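Local coordinates for mandelate racemase/muconate lactonizing enzyme family protein (Bradyrhizobium sp. ORS 278, PDB 3TOY) that belongs to the mandelate racemase/muconate lactonizing enzyme family of the enolase superfamily, at residues T302-V307 / P332-A337. Sequence-based numbering, arbitrary orientation. Where two conformers were deposited one is given.
With P4C (O-acetaldehydyl-hexaethylene glycol), chain H.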
ATOM      1  N   THR A 302      30.905 -10.990 -12.849  1.00 22.10           N
ATOM      2  CA  THR A 302      29.971 -10.350 -13.742  1.00 22.39           C
ATOM      3  C   THR A 302      28.622 -10.093 -13.003  1.00 24.87           C
ATOM      4  O   THR A 302      28.071  -8.982 -13.065  1.00 26.67           O
ATOM      5  CB  THR A 302      29.754 -11.209 -15.012  1.00 29.39           C
ATOM      6  OG1 THR A 302      31.010 -11.299 -15.725  1.00 28.85           O
ATOM      7  CG2 THR A 302      28.714 -10.559 -15.942  1.00 24.83           C
ATOM      8  N   GLY A 303      28.138 -11.124 -12.321  1.00 23.24           N
ATOM      9  CA  GLY A 303      26.891 -11.041 -11.517  1.00 23.44           C
ATOM     10  C   GLY A 303      27.050 -10.070 -10.335  1.00 25.54           C
ATOM     11  O   GLY A 303      26.139  -9.260 -10.044  1.00 23.65           O
ATOM     12  N   TRP A 304      28.196 -10.123  -9.659  1.00 23.49           N
ATOM     13  CA  TRP A 304      28.481  -9.210  -8.534  1.00 25.02           C
ATOM     14  C   TRP A 304      28.315  -7.755  -8.927  1.00 25.35           C
ATOM     15  O   TRP A 304      27.691  -6.960  -8.185  1.00 22.74           O
ATOM     16  CB  TRP A 304      29.906  -9.427  -7.998  1.00 23.68           C
ATOM     17  CG  TRP A 304      30.283  -8.502  -6.894  1.00 21.28           C
ATOM     18  CD1 TRP A 304      30.583  -7.196  -7.004  1.00 22.58           C
ATOM     19  CD2 TRP A 304      30.377  -8.825  -5.503  1.00 24.76           C
ATOM     20  NE1 TRP A 304      30.861  -6.664  -5.769  1.00 26.72           N
ATOM     21  CE2 TRP A 304      30.732  -7.646  -4.828  1.00 24.46           C
ATOM     22  CE3 TRP A 304      30.169  -9.991  -4.763  1.00 24.96           C
ATOM     23  CZ2 TRP A 304      30.906  -7.594  -3.453  1.00 22.18           C
ATOM     24  CZ3 TRP A 304      30.333  -9.939  -3.399  1.00 26.58           C
ATOM     25  CH2 TRP A 304      30.715  -8.753  -2.757  1.00 25.42           C
ATOM     26  N   LEU A 305      28.887  -7.379 -10.079  1.00 23.56           N
ATOM     27  CA  LEU A 305      28.832  -5.983 -10.517  1.00 26.00           C
ATOM     28  C   LEU A 305      27.391  -5.490 -10.756  1.00 23.89           C
ATOM     29  O   LEU A 305      27.064  -4.323 -10.472  1.00 25.85           O
ATOM     30  CB  LEU A 305      29.704  -5.761 -11.767  1.00 22.45           C
ATOM     31  CG  LEU A 305      31.206  -5.974 -11.535  1.00 26.91           C
ATOM     32  CD1 LEU A 305      31.937  -5.999 -12.885  1.00 34.23           C
ATOM     33  CD2 LEU A 305      31.836  -4.934 -10.594  1.00 27.75           C
ATOM     34  N   ASN A 306      26.535  -6.349 -11.284  1.00 24.12           N
ATOM     35  CA  ASN A 306      25.113  -6.035 -11.444  0.50 23.28           C
ATOM     36  C   ASN A 306      24.511  -5.754 -10.064  1.00 22.21           C
ATOM     37  O   ASN A 306      23.850  -4.726  -9.844  1.00 26.33           O
ATOM     38  CB  ASN A 306      24.400  -7.241 -12.072  0.50 25.20           C
ATOM     39  CG  ASN A 306      22.925  -6.983 -12.437  0.50 25.43           C
ATOM     40  OD1 ASN A 306      22.081  -6.546 -11.617  0.50 24.63           O
ATOM     41  ND2 ASN A 306      22.591  -7.330 -13.687  0.50 25.40           N
ATOM     42  N   VAL A 307      24.730  -6.692  -9.143  1.00 21.68           N
ATOM     43  CA  VAL A 307      24.200  -6.555  -7.770  1.00 22.45           C
ATOM     44  C   VAL A 307      24.767  -5.314  -7.044  1.00 23.32           C
ATOM     45  O   VAL A 307      24.087  -4.698  -6.239  1.00 23.14           O
ATOM     46  CB  VAL A 307      24.412  -7.864  -6.931  1.00 20.34           C
ATOM     47  CG1 VAL A 307      23.998  -7.659  -5.450  1.00 22.01           C
ATOM     48  CG2 VAL A 307      23.580  -9.009  -7.528  1.00 23.52           C
ATOM     49  N   PRO A 332      36.367  -3.070  -3.882  1.00 26.80           N
ATOM     50  CA  PRO A 332      36.816  -1.706  -4.152  1.00 26.76           C
ATOM     51  C   PRO A 332      36.014  -0.952  -5.207  1.00 23.99           C
ATOM     52  O   PRO A 332      36.139   0.270  -5.293  1.00 26.94           O
ATOM     53  CB  PRO A 332      38.281  -1.900  -4.628  1.00 24.76           C
ATOM     54  CG  PRO A 332      38.697  -3.193  -3.962  1.00 23.67           C
ATOM     55  CD  PRO A 332      37.453  -4.058  -4.061  1.00 27.06           C
ATOM     56  N   VAL A 333      35.223  -1.651  -6.030  1.00 21.75           N
ATOM     57  CA  VAL A 333      34.407  -0.966  -7.034  1.00 23.82           C
ATOM     58  C   VAL A 333      32.905  -1.068  -6.726  1.00 25.40           C
ATOM     59  O   VAL A 333      32.068  -0.811  -7.591  1.00 28.06           O
ATOM     60  CB  VAL A 333      34.701  -1.466  -8.462  1.00 27.32           C
ATOM     61  CG1 VAL A 333      36.181  -1.096  -8.855  1.00 25.69           C
ATOM     62  CG2 VAL A 333      34.447  -2.982  -8.573  1.00 26.06           C
ATOM     63  N   THR A 334      32.597  -1.433  -5.487  1.00 25.00           N
ATOM     64  CA  THR A 334      31.215  -1.647  -5.036  1.00 25.70           C
ATOM     65  C   THR A 334      30.839  -0.375  -4.271  1.00 22.49           C
ATOM     66  O   THR A 334      31.454  -0.068  -3.245  1.00 24.64           O
ATOM     67  CB  THR A 334      31.131  -2.862  -4.109  1.00 27.53           C
ATOM     68  OG1 THR A 334      31.544  -4.039  -4.828  1.00 25.99           O
ATOM     69  CG2 THR A 334      29.687  -3.076  -3.524  1.00 23.90           C
ATOM     70  N   PRO A 335      29.860   0.391  -4.787  1.00 24.10           N
ATOM     71  CA  PRO A 335      29.574   1.682  -4.184  1.00 23.76           C
ATOM     72  C   PRO A 335      29.297   1.600  -2.694  1.00 23.30           C
ATOM     73  O   PRO A 335      29.743   2.478  -1.943  1.00 26.65           O
ATOM     74  CB  PRO A 335      28.327   2.160  -4.933  1.00 26.09           C
ATOM     75  CG  PRO A 335      28.478   1.536  -6.304  1.00 25.12           C
ATOM     76  CD  PRO A 335      29.047   0.150  -5.991  1.00 23.08           C
ATOM     77  N   THR A 336      28.584   0.567  -2.254  1.00 19.86           N
ATOM     78  CA  THR A 336      28.224   0.466  -0.835  1.00 22.86           C
ATOM     79  C   THR A 336      29.080  -0.542  -0.079  1.00 25.19           C
ATOM     80  O   THR A 336      28.652  -1.108   0.929  1.00 24.25           O
ATOM     81  CB  THR A 336      26.718   0.112  -0.626  1.00 22.01           C
ATOM     82  OG1 THR A 336      26.406  -1.177  -1.195  1.00 21.24           O
ATOM     83  CG2 THR A 336      25.839   1.187  -1.288  1.00 23.47           C
ATOM     84  N   ALA A 337      30.301  -0.761  -0.551  1.00 23.92           N
ATOM     85  CA  ALA A 337      31.188  -1.730   0.095  1.00 24.90           C
ATOM     86  C   ALA A 337      31.215  -1.595   1.617  1.00 22.70           C
ATOM     87  O   ALA A 337      31.340  -0.499   2.156  1.00 24.11           O
ATOM     88  CB  ALA A 337      32.636  -1.613  -0.461  1.00 22.81           C
TER
HETATM   89  O1  P4C H 364      28.111  -1.219 -11.003  1.00 56.69           O
HETATM   90  C2  P4C H 364      29.279  -1.920 -10.549  1.00 51.92           C
HETATM   91  C3  P4C H 364      30.526  -1.047 -10.663  1.00 53.42           C
HETATM   92  O4  P4C H 364      31.133  -1.204 -11.950  1.00 54.66           O
HETATM   93  C5  P4C H 364      32.568  -1.122 -11.886  1.00 57.00           C
HETATM   94  C6  P4C H 364      33.204  -1.136 -13.275  1.00 44.51           C
HETATM   95  O7  P4C H 364      33.167  -2.450 -13.829  1.00 57.08           O
HETATM   96  C8  P4C H 364      33.313  -2.524 -15.251  1.00 43.06           C
HETATM   97  C9  P4C H 364      32.880  -3.921 -15.698  1.00 45.45           C
HETATM   98  O10 P4C H 364      31.646  -3.842 -16.421  1.00 58.09           O
HETATM   99  C11 P4C H 364      30.934  -5.079 -16.470  1.00 53.54           C
HETATM  100  C12 P4C H 364      29.528  -4.827 -17.013  1.00 59.08           C
HETATM  101  O13 P4C H 364      28.687  -4.235 -16.015  1.00 49.44           O
HETATM  102  C14 P4C H 364      27.308  -4.269 -16.400  1.00 49.63           C
HETATM  103  C15 P4C H 364      26.484  -3.409 -15.444  1.00 58.50           C
HETATM  104  O16 P4C H 364      26.073  -4.189 -14.318  1.00 50.93           O
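Trp304, on helix 300-314, joins Thr334 in the loop between helix 324-330 and strand 340-342 through a nearly straight hydrogen bond. Trp304 NE1 donates to Thr334 OG1 at 2.9 Å, with an N-H...O angle of 167°. The hydroxyl lies at the edge of the indole, only 1° out of the ring plane, and the two side chains meet at roughly a right angle. With CG anti to the backbone N (chi1 178°), the indole extends from the helix until its pyrrole edge reaches the loop. Thr334 OG1 is also hydrogen-bonded to Val330 O, which ties the loop back to the end of the preceding helix. The Trp304 side chain also touches Leu295 and Met318.

Contact is sparser beside this bond. Leu305 CD2 touches Val333 CG2 at 3.8 Å, and these methyls form the sole apolar bridge between 302-307 and 332-337. On this looser side the O-acetaldehydyl-hexaethylene glycol curls around Leu305, its C9 3.6 Å from Leu305 CD1. Its O1 gives a weak hydrogen bond to Leu305 O at 3.3 Å, while C3 approaches Val333 O. Val104 of the second subunit packs on Val333.

The buried indole N-H is thus satisfied by Thr334 OG1, which accepts from Trp304 while donating its own proton to Val330 O; this double role is consistent with holding the loop against helix 300-314 in the C-terminal barrel domain, whereas the glycol has one weak hydrogen bond to the two segments and otherwise van der Waals contacts.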